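Local atomic coordinates of DNA ligase (Aquifex aeolicus, PDB entry 3QWU), a protein that probably seals breaks in nucleic acid strands at the expense of ATP, as a putative DNA ligase that binds adenosine and calcium. Residues A[138-143]-A[320-325]; A[301-306]-A[333-338]; A[94-97]-A[103-106]. All coordinates share one frame; numbering follows the deposited sequence. Where two conformers were deposited one is given.

Contact 1. Residues A[138-143]-A[320-325]. With CA (calcium ion), chain D.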
loop_
_atom_site.group_PDB
_atom_site.type_symbol
_atom_site.label_atom_id
_atom_site.label_comp_id
_atom_site.label_asym_id
_atom_site.label_seq_id
_atom_site.Cartn_x
_atom_site.Cartn_y
_atom_site.Cartn_z
ATOM N N ASN A 138 -24.249 1.407 13.935
ATOM C CA ASN A 138 -23.766 2.756 13.847
ATOM C C ASN A 138 -23.397 3.087 12.405
ATOM O O ASN A 138 -23.253 2.207 11.605
ATOM C CB ASN A 138 -22.588 2.993 14.800
ATOM C CG ASN A 138 -21.254 2.567 14.226
ATOM O OD1 ASN A 138 -20.592 3.320 13.514
ATOM N ND2 ASN A 138 -20.847 1.352 14.551
ATOM N N PRO A 139 -23.274 4.380 12.066
ATOM C CA PRO A 139 -23.143 4.705 10.655
ATOM C C PRO A 139 -21.733 4.922 10.230
ATOM O O PRO A 139 -21.514 5.214 9.089
ATOM C CB PRO A 139 -23.918 6.021 10.529
ATOM C CG PRO A 139 -23.909 6.612 11.968
ATOM C CD PRO A 139 -23.328 5.593 12.888
ATOM N N TYR A 140 -20.771 4.763 11.117
ATOM C CA TYR A 140 -19.381 5.037 10.757
ATOM C C TYR A 140 -18.486 3.794 10.514
ATOM O O TYR A 140 -17.541 3.861 9.760
ATOM C CB TYR A 140 -18.760 5.873 11.858
ATOM C CG TYR A 140 -19.331 7.252 11.944
ATOM C CD1 TYR A 140 -19.117 8.153 10.946
ATOM C CD2 TYR A 140 -20.123 7.637 13.024
ATOM C CE1 TYR A 140 -19.624 9.426 11.031
ATOM C CE2 TYR A 140 -20.645 8.883 13.118
ATOM C CZ TYR A 140 -20.396 9.795 12.110
ATOM O OH TYR A 140 -20.900 11.063 12.177
ATOM N N ILE A 141 -18.808 2.684 11.156
ATOM C CA ILE A 141 -17.913 1.556 11.325
ATOM C C ILE A 141 -18.788 0.301 11.224
ATOM O O ILE A 141 -19.777 0.152 11.948
ATOM C CB ILE A 141 -17.251 1.669 12.740
ATOM C CG1 ILE A 141 -16.316 2.891 12.783
ATOM C CG2 ILE A 141 -16.480 0.427 13.144
ATOM C CD1 ILE A 141 -15.177 2.836 11.771
ATOM N N GLU A 142 -18.470 -0.553 10.267
ATOM C CA GLU A 142 -19.134 -1.822 10.047
ATOM C C GLU A 142 -18.951 -2.729 11.259
ATOM O O GLU A 142 -19.876 -3.368 11.736
ATOM C CB GLU A 142 -18.453 -2.429 8.828
ATOM C CG GLU A 142 -18.837 -3.828 8.445
ATOM C CD GLU A 142 -17.824 -4.401 7.461
ATOM O OE1 GLU A 142 -17.039 -3.578 6.901
ATOM O OE2 GLU A 142 -17.812 -5.648 7.278
ATOM N N GLU A 143 -17.705 -2.769 11.755
ATOM C CA GLU A 143 -17.319 -3.640 12.896
ATOM C C GLU A 143 -17.973 -3.239 14.217
ATOM O O GLU A 143 -18.267 -2.061 14.453
ATOM C CB GLU A 143 -15.776 -3.621 13.142
ATOM C CG GLU A 143 -14.888 -4.368 12.105
ATOM C CD GLU A 143 -13.388 -4.427 12.521
ATOM O OE1 GLU A 143 -12.687 -3.379 12.464
ATOM O OE2 GLU A 143 -12.902 -5.543 12.897
ATOM N N LEU A 320 -27.139 11.631 6.582
ATOM C CA LEU A 320 -26.885 11.391 5.139
ATOM C C LEU A 320 -26.144 12.534 4.502
ATOM O O LEU A 320 -25.179 12.318 3.760
ATOM C CB LEU A 320 -28.174 11.189 4.323
ATOM C CG LEU A 320 -28.941 9.895 4.624
ATOM C CD1 LEU A 320 -30.261 9.882 3.907
ATOM C CD2 LEU A 320 -28.151 8.632 4.295
ATOM N N GLU A 321 -26.615 13.753 4.760
ATOM C CA GLU A 321 -26.006 14.934 4.136
ATOM C C GLU A 321 -24.573 15.136 4.671
ATOM O O GLU A 321 -23.650 15.468 3.902
ATOM C CB GLU A 321 -26.909 16.175 4.290
ATOM C CG GLU A 321 -28.256 16.029 3.491
ATOM C CD GLU A 321 -29.205 17.248 3.550
ATOM O OE1 GLU A 321 -29.102 18.086 4.482
ATOM O OE2 GLU A 321 -30.084 17.350 2.657
ATOM N N LEU A 322 -24.356 14.884 5.962
ATOM C CA LEU A 322 -22.975 14.920 6.464
ATOM C C LEU A 322 -22.062 13.907 5.726
ATOM O O LEU A 322 -20.979 14.257 5.245
ATOM C CB LEU A 322 -22.900 14.719 7.980
ATOM C CG LEU A 322 -21.448 14.805 8.469
ATOM C CD1 LEU A 322 -20.852 16.181 8.031
ATOM C CD2 LEU A 322 -21.274 14.519 9.977
ATOM N N LEU A 323 -22.505 12.671 5.607
ATOM C CA LEU A 323 -21.661 11.648 5.025
ATOM C C LEU A 323 -21.352 11.880 3.521
ATOM O O LEU A 323 -20.270 11.578 3.069
ATOM C CB LEU A 323 -22.235 10.254 5.308
ATOM C CG LEU A 323 -21.690 9.546 6.570
ATOM C CD1 LEU A 323 -21.605 10.440 7.733
ATOM C CD2 LEU A 323 -22.540 8.336 6.931
ATOM N N SER A 324 -22.280 12.425 2.757
ATOM C CA SER A 324 -21.983 12.812 1.362
ATOM C C SER A 324 -20.827 13.822 1.248
ATOM O O SER A 324 -20.030 13.735 0.324
ATOM C CB SER A 324 -23.229 13.381 0.680
ATOM O OG SER A 324 -24.299 12.459 0.775
ATOM N N LYS A 325 -20.722 14.758 2.186
ATOM C CA LYS A 325 -19.683 15.788 2.109
ATOM C C LYS A 325 -18.259 15.302 2.413
ATOM O O LYS A 325 -17.306 15.921 1.967
ATOM C CB LYS A 325 -20.007 16.974 3.021
ATOM C CG LYS A 325 -20.905 18.045 2.393
ATOM C CD LYS A 325 -22.328 18.039 2.959
ATOM C CE LYS A 325 -22.970 19.445 3.113
ATOM N NZ LYS A 325 -24.070 19.379 4.124
HETATM CA CA CA D . -10.874 -3.345 14.247
HETATM O O HOH W 1 -8.956 -2.253 14.639
HETATM O O HOH W 2 -11.098 -1.080 13.667
#

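Contact 2. Residues A[301-306]-A[333-338]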
loop_
_atom_site.group_PDB
_atom_site.type_symbol
_atom_site.label_atom_id
_atom_site.label_comp_id
_atom_site.label_asym_id
_atom_site.label_seq_id
_atom_site.Cartn_x
_atom_site.Cartn_y
_atom_site.Cartn_z
ATOM N N LYS A 301 -22.440 -3.804 -8.059
ATOM C CA LYS A 301 -21.921 -2.680 -7.291
ATOM C C LYS A 301 -21.116 -3.236 -6.111
ATOM O O LYS A 301 -21.466 -4.292 -5.519
ATOM C CB LYS A 301 -23.057 -1.853 -6.642
ATOM C CG LYS A 301 -24.010 -1.154 -7.545
ATOM C CD LYS A 301 -23.466 0.189 -8.096
ATOM C CE LYS A 301 -24.552 1.011 -8.818
ATOM N NZ LYS A 301 -24.216 2.479 -8.735
ATOM N N VAL A 302 -20.081 -2.509 -5.712
ATOM C CA VAL A 302 -19.368 -2.855 -4.485
ATOM C C VAL A 302 -19.694 -1.802 -3.413
ATOM O O VAL A 302 -19.415 -0.616 -3.575
ATOM C CB VAL A 302 -17.863 -2.945 -4.702
ATOM C CG1 VAL A 302 -17.143 -3.133 -3.331
ATOM C CG2 VAL A 302 -17.552 -4.040 -5.656
ATOM N N TYR A 303 -20.293 -2.250 -2.322
ATOM C CA TYR A 303 -20.803 -1.336 -1.326
ATOM C C TYR A 303 -20.881 -1.996 0.070
ATOM O O TYR A 303 -20.934 -3.236 0.168
ATOM C CB TYR A 303 -22.199 -0.837 -1.778
ATOM C CG TYR A 303 -23.275 -1.903 -1.826
ATOM C CD1 TYR A 303 -23.576 -2.563 -3.002
ATOM C CD2 TYR A 303 -24.025 -2.229 -0.690
ATOM C CE1 TYR A 303 -24.566 -3.548 -3.056
ATOM C CE2 TYR A 303 -25.024 -3.215 -0.746
ATOM C CZ TYR A 303 -25.270 -3.856 -1.933
ATOM O OH TYR A 303 -26.250 -4.803 -2.018
ATOM N N LYS A 304 -20.882 -1.171 1.117
ATOM C CA LYS A 304 -21.154 -1.616 2.505
ATOM C C LYS A 304 -22.494 -1.071 2.950
ATOM O O LYS A 304 -22.774 0.072 2.696
ATOM C CB LYS A 304 -20.100 -1.098 3.481
ATOM C CG LYS A 304 -18.698 -1.624 3.274
ATOM C CD LYS A 304 -17.880 -1.567 4.586
ATOM C CE LYS A 304 -16.396 -1.345 4.376
ATOM N NZ LYS A 304 -15.727 -1.535 5.629
ATOM N N THR A 305 -23.317 -1.868 3.609
ATOM C CA THR A 305 -24.608 -1.370 4.093
ATOM C C THR A 305 -24.467 -1.031 5.567
ATOM O O THR A 305 -23.849 -1.766 6.297
ATOM C CB THR A 305 -25.796 -2.399 3.838
ATOM O OG1 THR A 305 -26.068 -2.502 2.418
ATOM C CG2 THR A 305 -27.102 -1.965 4.545
ATOM N N PHE A 306 -25.040 0.093 5.981
ATOM C CA PHE A 306 -25.061 0.548 7.388
ATOM C C PHE A 306 -26.468 0.695 7.867
ATOM O O PHE A 306 -27.327 1.049 7.056
ATOM C CB PHE A 306 -24.377 1.898 7.501
ATOM C CG PHE A 306 -22.933 1.816 7.247
ATOM C CD1 PHE A 306 -22.455 1.733 5.963
ATOM C CD2 PHE A 306 -22.046 1.763 8.277
ATOM C CE1 PHE A 306 -21.104 1.618 5.727
ATOM C CE2 PHE A 306 -20.699 1.681 8.035
ATOM C CZ PHE A 306 -20.231 1.587 6.775
ATOM N N LYS A 333 -26.026 6.448 -0.391
ATOM C CA LYS A 333 -27.258 6.095 -1.088
ATOM C C LYS A 333 -28.245 5.481 -0.098
ATOM O O LYS A 333 -28.028 4.364 0.368
ATOM C CB LYS A 333 -26.970 5.093 -2.209
ATOM C CG LYS A 333 -28.214 4.562 -2.963
ATOM C CD LYS A 333 -28.572 5.430 -4.195
ATOM C CE LYS A 333 -29.956 5.088 -4.841
ATOM N NZ LYS A 333 -30.763 6.334 -5.151
ATOM N N GLU A 334 -29.314 6.218 0.208
ATOM C CA GLU A 334 -30.316 5.797 1.172
ATOM C C GLU A 334 -31.042 4.576 0.662
ATOM O O GLU A 334 -31.415 4.554 -0.485
ATOM C CB GLU A 334 -31.339 6.946 1.373
ATOM C CG GLU A 334 -32.491 6.620 2.348
ATOM C CD GLU A 334 -33.550 7.723 2.442
ATOM O OE1 GLU A 334 -33.180 8.896 2.670
ATOM O OE2 GLU A 334 -34.759 7.408 2.320
ATOM N N ARG A 335 -31.278 3.580 1.504
ATOM C CA ARG A 335 -32.206 2.487 1.146
ATOM C C ARG A 335 -33.544 2.663 1.844
ATOM O O ARG A 335 -34.570 2.720 1.189
ATOM C CB ARG A 335 -31.657 1.115 1.505
ATOM C CG ARG A 335 -30.239 0.853 1.067
ATOM C CD ARG A 335 -29.665 -0.375 1.796
ATOM N NE ARG A 335 -30.265 -1.636 1.375
ATOM C CZ ARG A 335 -29.861 -2.375 0.338
ATOM N NH1 ARG A 335 -28.833 -2.008 -0.443
ATOM N NH2 ARG A 335 -30.513 -3.500 0.071
ATOM N N ARG A 336 -33.526 2.773 3.169
ATOM C CA ARG A 336 -34.752 2.823 3.995
ATOM C C ARG A 336 -34.706 3.947 5.053
ATOM O O ARG A 336 -33.697 4.100 5.758
ATOM C CB ARG A 336 -34.952 1.488 4.741
ATOM C CG ARG A 336 -35.837 0.466 4.072
ATOM C CD ARG A 336 -36.036 -0.797 4.949
ATOM N NE ARG A 336 -36.804 -0.505 6.165
ATOM C CZ ARG A 336 -36.393 -0.711 7.428
ATOM N NH1 ARG A 336 -35.198 -1.246 7.706
ATOM N NH2 ARG A 336 -37.214 -0.396 8.435
ATOM N N LEU A 337 -35.787 4.725 5.142
ATOM C CA LEU A 337 -36.025 5.650 6.245
ATOM C C LEU A 337 -37.485 5.523 6.666
ATOM O O LEU A 337 -38.384 6.059 6.035
ATOM C CB LEU A 337 -35.672 7.087 5.861
ATOM C CG LEU A 337 -35.640 8.142 6.990
ATOM C CD1 LEU A 337 -34.813 7.740 8.262
ATOM C CD2 LEU A 337 -35.130 9.462 6.435
ATOM N N GLU A 338 -37.691 4.808 7.761
ATOM C CA GLU A 338 -39.007 4.342 8.183
ATOM C C GLU A 338 -39.197 4.461 9.708
ATOM O O GLU A 338 -38.315 4.068 10.479
ATOM C CB GLU A 338 -39.102 2.855 7.861
ATOM C CG GLU A 338 -39.850 2.429 6.635
ATOM C CD GLU A 338 -40.197 0.939 6.750
ATOM O OE1 GLU A 338 -39.290 0.123 7.084
ATOM O OE2 GLU A 338 -41.380 0.593 6.554
#

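Contact 3. Residues A[94-97]-A[103-106]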
loop_
_atom_site.group_PDB
_atom_site.type_symbol
_atom_site.label_atom_id
_atom_site.label_comp_id
_atom_site.label_asym_id
_atom_site.label_seq_id
_atom_site.Cartn_x
_atom_site.Cartn_y
_atom_site.Cartn_z
ATOM N N ASN A 94 -28.456 22.711 26.022
ATOM C CA ASN A 94 -28.365 21.630 25.044
ATOM C C ASN A 94 -27.084 20.915 25.208
ATOM O O ASN A 94 -26.158 21.411 25.806
ATOM C CB ASN A 94 -28.426 22.162 23.611
ATOM C CG ASN A 94 -29.701 22.901 23.342
ATOM O OD1 ASN A 94 -30.799 22.357 23.533
ATOM N ND2 ASN A 94 -29.577 24.159 22.930
ATOM N N TYR A 95 -27.054 19.726 24.641
ATOM C CA TYR A 95 -25.910 18.859 24.692
ATOM C C TYR A 95 -25.579 18.461 23.263
ATOM O O TYR A 95 -26.483 18.222 22.456
ATOM C CB TYR A 95 -26.263 17.630 25.504
ATOM C CG TYR A 95 -26.937 17.935 26.819
ATOM C CD1 TYR A 95 -26.198 18.330 27.931
ATOM C CD2 TYR A 95 -28.323 17.799 26.954
ATOM C CE1 TYR A 95 -26.823 18.592 29.161
ATOM C CE2 TYR A 95 -28.967 18.053 28.168
ATOM C CZ TYR A 95 -28.220 18.458 29.277
ATOM O OH TYR A 95 -28.878 18.715 30.489
ATOM N N TYR A 96 -24.284 18.345 22.967
ATOM C CA TYR A 96 -23.840 18.063 21.609
ATOM C C TYR A 96 -22.674 17.109 21.633
ATOM O O TYR A 96 -21.936 16.989 22.646
ATOM C CB TYR A 96 -23.438 19.331 20.871
ATOM C CG TYR A 96 -24.499 20.409 20.865
ATOM C CD1 TYR A 96 -25.455 20.496 19.828
ATOM C CD2 TYR A 96 -24.557 21.350 21.885
ATOM C CE1 TYR A 96 -26.424 21.492 19.823
ATOM C CE2 TYR A 96 -25.528 22.347 21.882
ATOM C CZ TYR A 96 -26.454 22.412 20.856
ATOM O OH TYR A 96 -27.388 23.414 20.894
ATOM N N ALA A 97 -22.501 16.445 20.500
ATOM C CA ALA A 97 -21.459 15.405 20.365
ATOM C C ALA A 97 -20.659 15.711 19.124
ATOM O O ALA A 97 -21.247 15.931 18.060
ATOM C CB ALA A 97 -22.110 13.982 20.293
ATOM N N PHE A 103 -16.957 17.677 13.490
ATOM C CA PHE A 103 -18.326 17.957 13.117
ATOM C C PHE A 103 -19.263 17.645 14.289
ATOM O O PHE A 103 -18.998 16.755 15.119
ATOM C CB PHE A 103 -18.758 17.117 11.941
ATOM C CG PHE A 103 -17.970 17.349 10.688
ATOM C CD1 PHE A 103 -18.311 18.381 9.821
ATOM C CD2 PHE A 103 -16.916 16.498 10.351
ATOM C CE1 PHE A 103 -17.625 18.582 8.650
ATOM C CE2 PHE A 103 -16.199 16.704 9.160
ATOM C CZ PHE A 103 -16.572 17.758 8.312
ATOM N N ILE A 104 -20.384 18.352 14.341
ATOM C CA ILE A 104 -21.452 17.962 15.255
ATOM C C ILE A 104 -22.147 16.794 14.604
ATOM O O ILE A 104 -22.751 16.937 13.547
ATOM C CB ILE A 104 -22.451 19.104 15.551
ATOM C CG1 ILE A 104 -21.703 20.288 16.168
ATOM C CG2 ILE A 104 -23.529 18.637 16.536
ATOM C CD1 ILE A 104 -22.590 21.437 16.487
ATOM N N CYS A 105 -22.034 15.637 15.260
ATOM C CA CYS A 105 -22.557 14.375 14.735
ATOM C C CYS A 105 -24.046 14.329 14.968
ATOM O O CYS A 105 -24.490 14.313 16.120
ATOM C CB CYS A 105 -21.938 13.190 15.443
ATOM S SG CYS A 105 -22.624 11.645 14.753
ATOM N N PRO A 106 -24.829 14.321 13.888
ATOM C CA PRO A 106 -26.283 14.304 14.031
ATOM C C PRO A 106 -26.807 13.002 14.652
ATOM O O PRO A 106 -27.808 13.005 15.357
ATOM C CB PRO A 106 -26.793 14.466 12.582
ATOM C CG PRO A 106 -25.643 14.800 11.768
ATOM C CD PRO A 106 -24.404 14.420 12.476
#

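Contact 1. Residues A[138-143]-A[320-325]
P139 and Y140 lean on L322 and L323 of helix 313-325, so that an Asx turn in the loop between strands 127-134 and 153-161 meets a helix of the C-terminal region. N138 makes the turn: its OD1 takes a bond from the backbone N of Y140 at 2.8 Å, with an N-H...O angle of 148°, and a weak one from I141 N. P139, between N138 and Y140, suits the turn because its ring restricts phi and limits the backbone's freedom.

The packed side is mostly hydrocarbon. L323, buried, puts one methyl on each neighbour: CD1 lies 4.0 Å from CE1 of Y140, at a slant to the ring, and CD2 lies 3.9 Å from the backbone O of P139, an oxygen satisfied by K350 NZ. Branched leucine thus fills the angle between proline and tyrosine, with F348 of strand 343-352 also against L323 and P139. With CG of Y140 beside the backbone N (chi1 -68°), the ring extends so that CE1 and OH, and not CB, reach the leucines.

Residues 141-143 turn away from the helix toward a more exposed side, where the partners are ionic. E142, in one of its two conformers, makes a salt bridge with K304. E143, its chain extended beyond CG, reaches the calcium site shared with D82 and D239; its OE1 binds the calcium ion at 2.5 Å, and two waters join the coordination. Back at the helix, Y140 OH, buried 4.1 Å from CD2 of L322, has no hydrogen-bond partner in the model.

Contact 2. Residues A[301-306]-A[333-338]
T305 and R335 are the pair whose CA atoms lie nearest, 9.0 Å apart, because strands 303-310 and 330-340 are the outer strands of a three-stranded antiparallel sheet and strand 343-352 runs between them. The contact is therefore made by side chains reaching across the middle strand. R335 is long enough for this: its chain bends at chi3 (70°) and brings NH1 to 4.0 Å from CE2 of Y303. Ring and guanidinium planes are 24° apart, yet NH1 meets the ring obliquely. Tyrosine suits the place by setting a broad, flat group beside this terminal nitrogen.

T305 OG1 sits over one face of the same guanidinium, 4.0 Å from NH1, while T305 CG2 touches R335 CD at 4.1 Å. What holds the polar ends is D349 of the middle strand, which forms a salt bridge with R335 NH1 and a hydrogen bond with T305 OG1. Arginine and threonine suit this exposed face, offering polar ends to the carboxylate and aliphatic carbons to each other.

On the edge strand R335 and R336 together stand opposite the single residue E347, a classic beta bulge. Helix 313-325 links the two outer strands, which run parallel with an antiparallel strand between them: the arrangement of a split beta-alpha-beta motif.

Contact 3. Residues A[94-97]-A[103-106]
Y96 and A97, near the end of edge strand 94-98, meet I104 and C105 where the chain turns back into helix 106-115, in a short strand-loop-helix connection with C105 at the N-cap. The Y96 ring and the I104 side chain set the apolar half. I104 carries CG1 beside its backbone N (chi1 -59°), which places CG2 anti to that nitrogen and sends this methyl branch towards the strand. There the branched isoleucine lays CG2 against the tyrosine ring, 4.2 Å from CD1 of Y96 and inclined to the ring plane. F25 touches both residues, adding to a buried apolar cluster.

A small residue suits position 97, where CB fits against T86 and T108 while the carbonyl takes the bond from C105; the CA of A97 lies 5.7 Å from that of I104. The polar half follows. C105 N donates to A97 O at 2.9 Å with an N-H...O angle of 160°, a nearly straight bond that closes the loop. I104 CA adds a CA-H...O contact to the same oxygen at 3.5 Å.

C105 turns SG anti to its backbone N (chi1 180°), where the sulfur caps a backbone N in the first turn of the helix. T109 ties the two sides together, its OG1 bonded to both A97 N and C105 O. The carbonyl of A97 is hemmed in further by carbon: I104 CG2 and C105 CB each lie 3.9 Å from its O.

From the N terminus, contact 3 comes first: it closes the short loop between strand 94-98 and helix 106-115, and is complete before the others begin. Contact 1 opens next, at 138-143, and closes across 176 intervening residues on helix 313-325, tying the RNA ligase family region to the C-terminal one. Contact 2 starts inside that span, at 301-306, and ends beyond it at 333-338, so contacts 1 and 2 cross; it joins the two outer strands of the C-terminal sheet across strand 343-352. They also touch in space, N138 O and P139 O packing on F306. On its other flank contact 1 meets contact 3, where L322 packs on F103 and P106.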